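Local structure of purine nucleoside phosphorylase YlmD (Geobacillus stearothermophilus, 6T1B) at residues Leu14-Ala18 / Pro19-Gly23; Trp159-Gln162 / Thr163-Ile167; Arg190-Asp193 / Ser194-Thr198; Gly231-Asn234 / Ser235-Tyr238. The protein catalyses the phosphorolysis of adenosine, inosine and S-methyl-5'-thioadenosine to the free base and a ribose 1-phosphate, and also deaminates adenosine, using zinc. All coordinates share one frame; numbering follows the deposited sequence.

Contact 1 of 4, residues Leu14-Ala18 / Pro19-Gly23; sequences LRCGA and PPFAG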
loop_
_atom_site.group_PDB
_atom_site.type_symbol
_atom_site.label_atom_id
_atom_site.label_comp_id
_atom_site.label_asym_id
_atom_site.label_seq_id
_atom_site.Cartn_x
_atom_site.Cartn_y
_atom_site.Cartn_z
ATOM N N LEU A 14 6.363 7.805 7.988
ATOM C CA LEU A 14 7.547 6.975 7.842
ATOM C C LEU A 14 7.992 7.022 6.386
ATOM O O LEU A 14 7.186 6.798 5.482
ATOM C CB LEU A 14 7.247 5.516 8.201
ATOM C CG LEU A 14 6.542 5.238 9.532
ATOM C CD1 LEU A 14 6.317 3.734 9.713
ATOM C CD2 LEU A 14 7.286 5.816 10.700
ATOM N N ARG A 15 9.253 7.345 6.163
ATOM C CA ARG A 15 9.780 7.417 4.814
ATOM C C ARG A 15 10.267 6.043 4.382
ATOM O O ARG A 15 10.845 5.294 5.178
ATOM C CB ARG A 15 10.938 8.415 4.786
ATOM C CG ARG A 15 11.634 8.594 3.445
ATOM C CD ARG A 15 12.759 9.650 3.583
ATOM N NE ARG A 15 12.313 11.016 3.292
ATOM C CZ ARG A 15 12.800 12.124 3.860
ATOM N NH1 ARG A 15 13.749 12.057 4.787
ATOM N NH2 ARG A 15 12.319 13.309 3.508
ATOM N N CYS A 16 10.061 5.716 3.114
ATOM C CA CYS A 16 10.603 4.469 2.583
ATOM C C CYS A 16 12.074 4.705 2.274
ATOM O O CYS A 16 12.402 5.458 1.349
ATOM C CB CYS A 16 9.859 4.029 1.329
ATOM S SG CYS A 16 10.615 2.539 0.615
ATOM N N GLY A 17 12.959 4.088 3.053
ATOM C CA GLY A 17 14.384 4.324 2.959
ATOM C C GLY A 17 15.150 3.340 2.102
ATOM O O GLY A 17 16.391 3.412 2.077
ATOM N N ALA A 18 14.481 2.431 1.417
ATOM C CA ALA A 18 15.181 1.532 0.516
ATOM C C ALA A 18 15.878 2.351 -0.571
ATOM O O ALA A 18 15.252 3.245 -1.160
ATOM C CB ALA A 18 14.182 0.551 -0.094
ATOM N N PRO A 19 17.147 2.074 -0.872
ATOM C CA PRO A 19 17.924 2.949 -1.778
ATOM C C PRO A 19 17.248 3.192 -3.117
ATOM O O PRO A 19 17.283 4.327 -3.620
ATOM C CB PRO A 19 19.249 2.189 -1.954
ATOM C CG PRO A 19 19.394 1.428 -0.697
ATOM C CD PRO A 19 18.007 1.040 -0.257
ATOM N N PRO A 20 16.612 2.187 -3.731
ATOM C CA PRO A 20 15.993 2.433 -5.047
ATOM C C PRO A 20 14.863 3.460 -5.021
ATOM O O PRO A 20 14.472 3.946 -6.085
ATOM C CB PRO A 20 15.486 1.048 -5.482
ATOM C CG PRO A 20 16.232 0.072 -4.637
ATOM C CD PRO A 20 16.496 0.769 -3.333
ATOM N N PHE A 21 14.325 3.803 -3.853
ATOM C CA PHE A 21 13.238 4.761 -3.738
ATOM C C PHE A 21 13.747 6.159 -3.406
ATOM O O PHE A 21 12.944 7.074 -3.172
ATOM C CB PHE A 21 12.209 4.253 -2.712
ATOM C CG PHE A 21 11.446 3.038 -3.177
ATOM C CD1 PHE A 21 11.950 1.766 -3.022
ATOM C CD2 PHE A 21 10.211 3.190 -3.772
ATOM C CE1 PHE A 21 11.252 0.663 -3.468
ATOM C CE2 PHE A 21 9.509 2.095 -4.209
ATOM C CZ PHE A 21 10.024 0.833 -4.050
ATOM N N ALA A 22 15.066 6.349 -3.416
ATOM C CA ALA A 22 15.633 7.633 -3.024
ATOM C C ALA A 22 15.218 8.762 -3.963
ATOM O O ALA A 22 15.202 9.930 -3.548
ATOM C CB ALA A 22 17.159 7.527 -2.971
ATOM N N GLY A 23 14.891 8.451 -5.211
ATOM C CA GLY A 23 14.431 9.454 -6.155
ATOM C C GLY A 23 12.953 9.773 -6.101
ATOM O O GLY A 23 12.474 10.585 -6.911
HETATM O O HOH W 1 11.656 7.571 -0.407
#
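The ring of Phe21 carries the sulfur of Cys16 over one face: SG stands 4.3 Å from the centroid of the Phe21 ring and 28° off its normal, a Cys sulfur-aromatic contact. The sulfur is displaced toward the CG end of the ring, since its closest atom there is Phe21 CG, 3.9 Å from Cys16 SG. Ala18 meets the same ring obliquely, its CB 3.9 Å from Phe21 CD1. Two torsions bring sulfur and ring together: Cys16 SG lies anti to its own backbone N (chi1 176°), whereas Phe21 CG lies anti to its carbonyl carbon (chi1 -69°). The Ala18 methyl also packs against Pro20 CD.

The backbone fixes the turn that makes this possible. Phe21 N donates to Ala18 O at 2.9 Å, and the next such bond runs from Ala22 N to Pro19 O; both span three residues. Pro19 and Pro20 have no N-H to offer, so the first amide that can close on Ala18 O is that of Phe21. A water lies within hydrogen-bonding distance of Cys16 O (2.8 Å) and Phe21 O, and can bridge the two across the mouth of the turn.

Phe21 and Cys16 both rest on Ala175 of strand 173-176. The arrangement is a short 3-10 turn in the connection between antiparallel strands 13-16 and 25-29, packed by its apolar side against the sheet that holds strands 173-176 and 237-239.

Contact 2 of 4, residues Trp159-Gln162 / Thr163-Ile167; sequences WLWQ and TREHI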
loop_
_atom_site.group_PDB
_atom_site.type_symbol
_atom_site.label_atom_id
_atom_site.label_comp_id
_atom_site.label_asym_id
_atom_site.label_seq_id
_atom_site.Cartn_x
_atom_site.Cartn_y
_atom_site.Cartn_z
ATOM N N TRP A 159 3.249 -7.489 -14.648
ATOM C CA TRP A 159 2.823 -7.829 -15.999
ATOM C C TRP A 159 2.483 -6.585 -16.811
ATOM O O TRP A 159 2.810 -6.507 -18.005
ATOM C CB TRP A 159 1.617 -8.770 -15.942
ATOM C CG TRP A 159 1.135 -9.240 -17.273
ATOM C CD1 TRP A 159 1.657 -10.257 -18.010
ATOM C CD2 TRP A 159 0.026 -8.724 -18.020
ATOM N NE1 TRP A 159 0.944 -10.406 -19.175
ATOM C CE2 TRP A 159 -0.065 -9.480 -19.205
ATOM C CE3 TRP A 159 -0.897 -7.699 -17.804
ATOM C CZ2 TRP A 159 -1.037 -9.241 -20.173
ATOM C CZ3 TRP A 159 -1.868 -7.463 -18.769
ATOM C CH2 TRP A 159 -1.928 -8.232 -19.940
ATOM N N LEU A 160 1.797 -5.623 -16.198
ATOM C CA LEU A 160 1.453 -4.403 -16.925
ATOM C C LEU A 160 2.703 -3.610 -17.273
ATOM O O LEU A 160 2.821 -3.090 -18.387
ATOM C CB LEU A 160 0.498 -3.535 -16.114
ATOM C CG LEU A 160 -0.918 -4.087 -15.944
ATOM C CD1 LEU A 160 -1.713 -3.268 -14.926
ATOM C CD2 LEU A 160 -1.640 -4.113 -17.264
ATOM N N TRP A 161 3.659 -3.523 -16.347
ATOM C CA TRP A 161 4.877 -2.781 -16.651
ATOM C C TRP A 161 5.648 -3.450 -17.783
ATOM O O TRP A 161 6.222 -2.770 -18.643
ATOM C CB TRP A 161 5.731 -2.608 -15.405
ATOM C CG TRP A 161 5.169 -1.611 -14.440
ATOM C CD1 TRP A 161 3.884 -1.141 -14.384
ATOM C CD2 TRP A 161 5.871 -0.946 -13.372
ATOM N NE1 TRP A 161 3.751 -0.240 -13.354
ATOM C CE2 TRP A 161 4.970 -0.089 -12.737
ATOM C CE3 TRP A 161 7.197 -0.968 -12.936
ATOM C CZ2 TRP A 161 5.336 0.701 -11.658
ATOM C CZ3 TRP A 161 7.551 -0.188 -11.868
ATOM C CH2 TRP A 161 6.631 0.633 -11.239
ATOM N N GLN A 162 5.639 -4.792 -17.831
ATOM C CA GLN A 162 6.363 -5.499 -18.878
ATOM C C GLN A 162 5.654 -5.364 -20.211
ATOM O O GLN A 162 6.273 -5.028 -21.224
ATOM C CB GLN A 162 6.521 -6.965 -18.491
ATOM C CG GLN A 162 7.440 -7.717 -19.444
ATOM C CD GLN A 162 7.941 -9.023 -18.866
ATOM O OE1 GLN A 162 7.492 -9.460 -17.804
ATOM N NE2 GLN A 162 8.882 -9.656 -19.564
ATOM N N THR A 163 4.340 -5.611 -20.228
ATOM C CA THR A 163 3.633 -5.737 -21.500
ATOM C C THR A 163 3.183 -4.396 -22.055
ATOM O O THR A 163 3.143 -4.223 -23.275
ATOM C CB THR A 163 2.423 -6.661 -21.365
ATOM O OG1 THR A 163 1.423 -6.076 -20.518
ATOM C CG2 THR A 163 2.842 -7.997 -20.786
ATOM N N ARG A 164 2.815 -3.450 -21.199
ATOM C CA ARG A 164 2.373 -2.150 -21.676
ATOM C C ARG A 164 3.443 -1.083 -21.614
ATOM O O ARG A 164 3.448 -0.190 -22.465
ATOM C CB ARG A 164 1.134 -1.703 -20.908
ATOM C CG ARG A 164 0.000 -2.709 -21.035
ATOM C CD ARG A 164 -1.294 -2.164 -20.500
ATOM N NE ARG A 164 -2.370 -3.143 -20.598
ATOM C CZ ARG A 164 -3.601 -2.945 -20.139
ATOM N NH1 ARG A 164 -3.913 -1.798 -19.548
ATOM N NH2 ARG A 164 -4.516 -3.893 -20.269
ATOM N N GLU A 165 4.356 -1.159 -20.646
ATOM C CA GLU A 165 5.407 -0.156 -20.496
ATOM C C GLU A 165 6.776 -0.650 -20.937
ATOM O O GLU A 165 7.725 0.146 -20.979
ATOM C CB GLU A 165 5.464 0.345 -19.042
ATOM C CG GLU A 165 4.095 0.645 -18.422
ATOM C CD GLU A 165 3.278 1.693 -19.167
ATOM O OE1 GLU A 165 3.876 2.624 -19.725
ATOM O OE2 GLU A 165 2.023 1.582 -19.176
ATOM N N HIS A 166 6.900 -1.927 -21.332
ATOM C CA HIS A 166 8.147 -2.476 -21.878
ATOM C C HIS A 166 9.299 -2.366 -20.884
ATOM O O HIS A 166 10.436 -2.058 -21.251
ATOM C CB HIS A 166 8.451 -1.853 -23.240
ATOM C CG HIS A 166 7.295 -1.942 -24.195
ATOM N ND1 HIS A 166 6.568 -0.840 -24.597
ATOM C CD2 HIS A 166 6.714 -3.012 -24.792
ATOM C CE1 HIS A 166 5.606 -1.225 -25.418
ATOM N NE2 HIS A 166 5.673 -2.537 -25.555
ATOM N N ILE A 167 9.010 -2.668 -19.621
ATOM C CA ILE A 167 9.988 -2.676 -18.536
ATOM C C ILE A 167 10.220 -4.126 -18.141
ATOM O O ILE A 167 9.279 -4.815 -17.726
ATOM C CB ILE A 167 9.475 -1.901 -17.313
ATOM C CG1 ILE A 167 9.121 -0.462 -17.692
ATOM C CG2 ILE A 167 10.513 -1.923 -16.179
ATOM C CD1 ILE A 167 10.228 0.288 -18.336
#
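From Trp159 to Thr163 the backbone is still helical, with Thr163 N donating to Trp159 O at 2.8 Å and Arg164 N to Leu160 O; beyond them the chain unwinds. This is the C-terminal end of helix 153-163. Glu165 N makes only weak bonds back, His166 takes a positive phi (60°), and Ile167 N then donates to Trp161 O at 3.0 Å, a six-residue return that brings the outgoing chain back against the last turn.

Among the side chains, Glu165 packs its CB against Trp161 O, and its carboxylate leads away to Lys87, in a salt bridge, and to Tyr111 OH. Trp161 itself meets Tyr111 edge-to-face, and its CB lies 4.3 Å from Ile167 CB; Trp161 and Ile167 both touch Leu138 of strand 138-144, tying the helix end to that sheet. Leu160 and Arg164 run side by side, pointing the same way: Leu160 CD2 lies over one guanidinium face, nearest Arg164 NE at 3.5 Å, and the Arg164 chain, extended from CG to NE, runs alongside it.

Thr163 crosses Trp159 obliquely. Its CG2 sits over the five-membered ring, 3.6 Å from that ring's centroid and 17° off the normal, a CH-pi contact. Chi1 of 67° brings OG1 within reach of the backbone, and Thr163 OG1 donates to Trp159 O at 2.9 Å, reaching that oxygen from the face of the carbonyl plane opposite to Thr163 N.

Contact 3 of 4, residues Arg190-Asp193 / Ser194-Thr198; sequences RVVD and SLRPT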
loop_
_atom_site.group_PDB
_atom_site.type_symbol
_atom_site.label_atom_id
_atom_site.label_comp_id
_atom_site.label_asym_id
_atom_site.label_seq_id
_atom_site.Cartn_x
_atom_site.Cartn_y
_atom_site.Cartn_z
ATOM N N ARG A 190 -10.748 -21.311 3.774
ATOM C CA ARG A 190 -11.219 -20.579 2.604
ATOM C C ARG A 190 -10.153 -19.611 2.112
ATOM O O ARG A 190 -9.851 -19.550 0.912
ATOM C CB ARG A 190 -12.503 -19.833 2.968
ATOM C CG ARG A 190 -13.163 -19.096 1.823
ATOM C CD ARG A 190 -12.661 -17.668 1.714
ATOM N NE ARG A 190 -13.120 -16.796 2.795
ATOM C CZ ARG A 190 -14.191 -16.007 2.719
ATOM N NH1 ARG A 190 -14.523 -15.229 3.740
ATOM N NH2 ARG A 190 -14.926 -15.992 1.617
ATOM N N VAL A 191 -9.568 -18.839 3.028
ATOM C CA VAL A 191 -8.576 -17.853 2.623
ATOM C C VAL A 191 -7.334 -18.540 2.070
ATOM O O VAL A 191 -6.872 -18.224 0.968
ATOM C CB VAL A 191 -8.243 -16.904 3.786
ATOM C CG1 VAL A 191 -7.066 -16.008 3.410
ATOM C CG2 VAL A 191 -9.446 -16.067 4.118
ATOM N N VAL A 192 -6.767 -19.485 2.819
ATOM C CA VAL A 192 -5.525 -20.084 2.340
ATOM C C VAL A 192 -5.767 -20.835 1.034
ATOM O O VAL A 192 -4.924 -20.810 0.126
ATOM C CB VAL A 192 -4.840 -20.938 3.423
ATOM C CG1 VAL A 192 -4.450 -20.050 4.617
ATOM C CG2 VAL A 192 -5.708 -22.083 3.856
ATOM N N ASP A 193 -6.934 -21.485 0.901
ATOM C CA ASP A 193 -7.243 -22.201 -0.333
ATOM C C ASP A 193 -7.283 -21.259 -1.532
ATOM O O ASP A 193 -6.899 -21.645 -2.643
ATOM C CB ASP A 193 -8.574 -22.948 -0.202
ATOM C CG ASP A 193 -8.476 -24.161 0.694
ATOM O OD1 ASP A 193 -7.349 -24.642 0.926
ATOM O OD2 ASP A 193 -9.529 -24.645 1.159
ATOM N N SER A 194 -7.764 -20.030 -1.335
ATOM C CA SER A 194 -7.784 -19.072 -2.430
ATOM C C SER A 194 -6.385 -18.588 -2.781
ATOM O O SER A 194 -6.158 -18.140 -3.913
ATOM C CB SER A 194 -8.659 -17.870 -2.062
ATOM O OG SER A 194 -7.980 -17.013 -1.157
ATOM N N LEU A 195 -5.451 -18.648 -1.835
ATOM C CA LEU A 195 -4.090 -18.216 -2.087
ATOM C C LEU A 195 -3.222 -19.298 -2.696
ATOM O O LEU A 195 -2.288 -18.968 -3.446
ATOM C CB LEU A 195 -3.429 -17.727 -0.792
ATOM C CG LEU A 195 -4.070 -16.512 -0.138
ATOM C CD1 LEU A 195 -3.465 -16.240 1.226
ATOM C CD2 LEU A 195 -3.917 -15.272 -1.018
ATOM N N ARG A 196 -3.478 -20.572 -2.394
ATOM C CA ARG A 196 -2.608 -21.631 -2.893
ATOM C C ARG A 196 -2.391 -21.562 -4.400
ATOM O O ARG A 196 -1.236 -21.725 -4.833
ATOM C CB ARG A 196 -3.126 -23.020 -2.483
ATOM C CG ARG A 196 -2.656 -23.449 -1.110
ATOM C CD ARG A 196 -2.447 -24.955 -0.993
ATOM N NE ARG A 196 -2.462 -25.346 0.415
ATOM C CZ ARG A 196 -3.560 -25.342 1.163
ATOM N NH1 ARG A 196 -4.716 -24.980 0.623
ATOM N NH2 ARG A 196 -3.502 -25.688 2.441
ATOM N N PRO A 197 -3.411 -21.310 -5.225
ATOM C CA PRO A 197 -3.196 -21.330 -6.681
ATOM C C PRO A 197 -2.268 -20.254 -7.190
ATOM O O PRO A 197 -1.822 -20.344 -8.335
ATOM C CB PRO A 197 -4.611 -21.138 -7.252
ATOM C CG PRO A 197 -5.532 -21.554 -6.154
ATOM C CD PRO A 197 -4.840 -21.189 -4.876
ATOM N N THR A 198 -1.974 -19.226 -6.398
ATOM C CA THR A 198 -1.188 -18.094 -6.874
ATOM C C THR A 198 0.307 -18.266 -6.639
ATOM O O THR A 198 1.092 -17.403 -7.052
ATOM C CB THR A 198 -1.649 -16.802 -6.186
ATOM O OG1 THR A 198 -1.176 -16.795 -4.833
ATOM C CG2 THR A 198 -3.172 -16.681 -6.190
HETATM O O HOH W 2 -6.509 -25.669 3.331
#
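Ser194 turns its hydroxyl back onto the helix and donates from OG to Val191 O at 2.7 Å, a side-chain bond to the carbonyl three residues earlier in the last turns of helix 189-195. Chi1 of 76° places OG between the backbone N and the carbonyl carbon, within reach of that oxygen. Val191 O also accepts from Leu195 N, 3.2 Å away, so two donors grip it. Without the hydroxyl, as with an alanine here, Val191 O would probably lose its shorter bond and rely mainly on the backbone N-H of Leu195.

On another side of the helix, Asp193 and Arg196 lie side by side. Arg196 NH1 meets Asp193 OD1 at 2.7 Å in a salt bridge; the oxygen lies 2° out of the guanidinium plane, although carboxylate and guanidinium planes stand 39° apart. A water completes the pairing, donating to Asp193 OD1 and accepting from Arg196 NH2 at 3.1 Å.

Further out, Val191 CG1 approaches Leu195 CD1 at 4.2 Å, and both side chains pack on Leu217 of strand 214-217. Ser194 touches Trp146 and Ala150 of helix 146-150, while Trp207 receives Val192, Leu195 and Arg196. Residues 196-198 form a 3-10 segment, where Leu195 O accepts from Thr198 N at 3.0 Å and, on a lone pair in the carbonyl plane, from Thr198 OG1 at 2.8 Å.

Contact 4 of 4, residues Gly231-Asn234 / Ser235-Tyr238; sequences GVPN and SHIY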
loop_
_atom_site.group_PDB
_atom_site.type_symbol
_atom_site.label_atom_id
_atom_site.label_comp_id
_atom_site.label_asym_id
_atom_site.label_seq_id
_atom_site.Cartn_x
_atom_site.Cartn_y
_atom_site.Cartn_z
ATOM N N GLY A 231 9.144 -12.399 -11.681
ATOM C CA GLY A 231 10.429 -12.012 -12.214
ATOM C C GLY A 231 11.151 -10.907 -11.480
ATOM O O GLY A 231 12.269 -10.555 -11.860
ATOM N N VAL A 232 10.576 -10.341 -10.445
ATOM C CA VAL A 232 11.289 -9.281 -9.721
ATOM C C VAL A 232 12.417 -9.917 -8.917
ATOM O O VAL A 232 12.159 -10.846 -8.133
ATOM C CB VAL A 232 10.347 -8.522 -8.798
ATOM C CG1 VAL A 232 11.112 -7.433 -8.076
ATOM C CG2 VAL A 232 9.173 -7.928 -9.594
ATOM N N PRO A 233 13.652 -9.445 -9.042
ATOM C CA PRO A 233 14.765 -10.113 -8.352
ATOM C C PRO A 233 14.633 -10.016 -6.838
ATOM O O PRO A 233 14.226 -8.979 -6.299
ATOM C CB PRO A 233 16.003 -9.348 -8.839
ATOM C CG PRO A 233 15.591 -8.770 -10.164
ATOM C CD PRO A 233 14.135 -8.405 -9.977
ATOM N N ASN A 234 15.062 -11.096 -6.168
ATOM C CA ASN A 234 15.028 -11.163 -4.708
ATOM C C ASN A 234 15.664 -9.929 -4.080
ATOM O O ASN A 234 15.122 -9.353 -3.135
ATOM C CB ASN A 234 15.744 -12.439 -4.266
ATOM C CG ASN A 234 15.801 -12.614 -2.764
ATOM O OD1 ASN A 234 14.773 -12.576 -2.091
ATOM N ND2 ASN A 234 17.009 -12.807 -2.234
ATOM N N SER A 235 16.835 -9.526 -4.579
ATOM C CA SER A 235 17.583 -8.417 -3.980
ATOM C C SER A 235 16.953 -7.061 -4.268
ATOM O O SER A 235 17.434 -6.048 -3.750
ATOM C CB SER A 235 19.047 -8.469 -4.425
ATOM O OG SER A 235 19.157 -8.282 -5.816
ATOM N N HIS A 236 15.913 -7.017 -5.091
ATOM C CA HIS A 236 15.176 -5.803 -5.386
ATOM C C HIS A 236 13.930 -5.637 -4.532
ATOM O O HIS A 236 13.205 -4.654 -4.723
ATOM C CB HIS A 236 14.747 -5.785 -6.851
ATOM C CG HIS A 236 15.866 -5.589 -7.830
ATOM N ND1 HIS A 236 15.636 -5.068 -9.080
ATOM C CD2 HIS A 236 17.198 -5.827 -7.756
ATOM C CE1 HIS A 236 16.778 -4.998 -9.744
ATOM N NE2 HIS A 236 17.742 -5.442 -8.959
ATOM N N ILE A 237 13.630 -6.599 -3.655
ATOM C CA ILE A 237 12.400 -6.608 -2.865
ATOM C C ILE A 237 12.766 -6.383 -1.406
ATOM O O ILE A 237 13.469 -7.213 -0.800
ATOM C CB ILE A 237 11.629 -7.928 -3.002
ATOM C CG1 ILE A 237 11.264 -8.188 -4.461
ATOM C CG2 ILE A 237 10.360 -7.884 -2.139
ATOM C CD1 ILE A 237 10.802 -9.623 -4.715
ATOM N N TYR A 238 12.278 -5.276 -0.851
ATOM C CA TYR A 238 12.534 -4.879 0.523
ATOM C C TYR A 238 11.242 -5.040 1.298
ATOM O O TYR A 238 10.188 -4.627 0.815
ATOM C CB TYR A 238 12.936 -3.405 0.553
ATOM C CG TYR A 238 14.215 -3.091 -0.202
ATOM C CD1 TYR A 238 14.223 -3.009 -1.585
ATOM C CD2 TYR A 238 15.410 -2.874 0.474
ATOM C CE1 TYR A 238 15.397 -2.725 -2.289
ATOM C CE2 TYR A 238 16.581 -2.578 -0.217
ATOM C CZ TYR A 238 16.558 -2.506 -1.596
ATOM O OH TYR A 238 17.727 -2.211 -2.279
#
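A short 3-10 turn links helix 219-229 to strand 237-239, following a Schellman motif at the helix end in which Gly231 takes a positive phi (109°). Within the turn Pro233 O accepts from His236 N at 2.9 Å, and Asn234 O from Ile237 N at 3.2 Å.

Pro233 lies over one face of the His236 imidazole. Its CG is 3.9 Å from the ring centroid and 8° off the normal, almost directly above the centre, and CB and CD flank it over the CG-ND1-CD2 end of the ring; this is a CH-pi contact. His236 CG, anti to its own carbonyl carbon (chi1 -71°), swings the ring back against the proline. The rotation of the imidazole is also fixed, by the bond from ND1 to Ile172 O and by stacking on Tyr173. A leucine in place of His236 would probably leave Ile172 O without this donor and Pro233 without a flat face to lie on.

An apolar pair lies beside it, Val232 CG1 meeting Ile237 CG1 at 3.7 Å. Ile237 packs on Leu227 and Leu228 of helix 219-229, and Asn234 OD1 bonds to Arg224 of that helix. Backbone bonds from His236 and Tyr238 to Val174 set strand 237-239 parallel to strand 173-176, at the outer edge of the sheet within this chain.

In the fold
All four contacts are local turns or helix ends, and none is wholly core. Contacts 1, 2 and 3 each bury two or three of their residues, while contact 4 lies largely at the surface. Contacts 1 and 4 touch: Tyr238 packs on Ala18, Pro19 and Pro20, and Pro20 CD comes within 3.4 Å of Tyr238 OH. Both also lean on strand 173-176, whose incoming loop, at Ile172, receives contact 2 as well. Contact 3 stands apart, about 32 Å from contact 1 between centres. Chemically, contact 1 pairs sulfur with a ring, contacts 2 and 4 use CH-pi packing, and contact 3 pairs opposite charges within its own segments, whereas the acid of contact 2 reaches outside to Lys87.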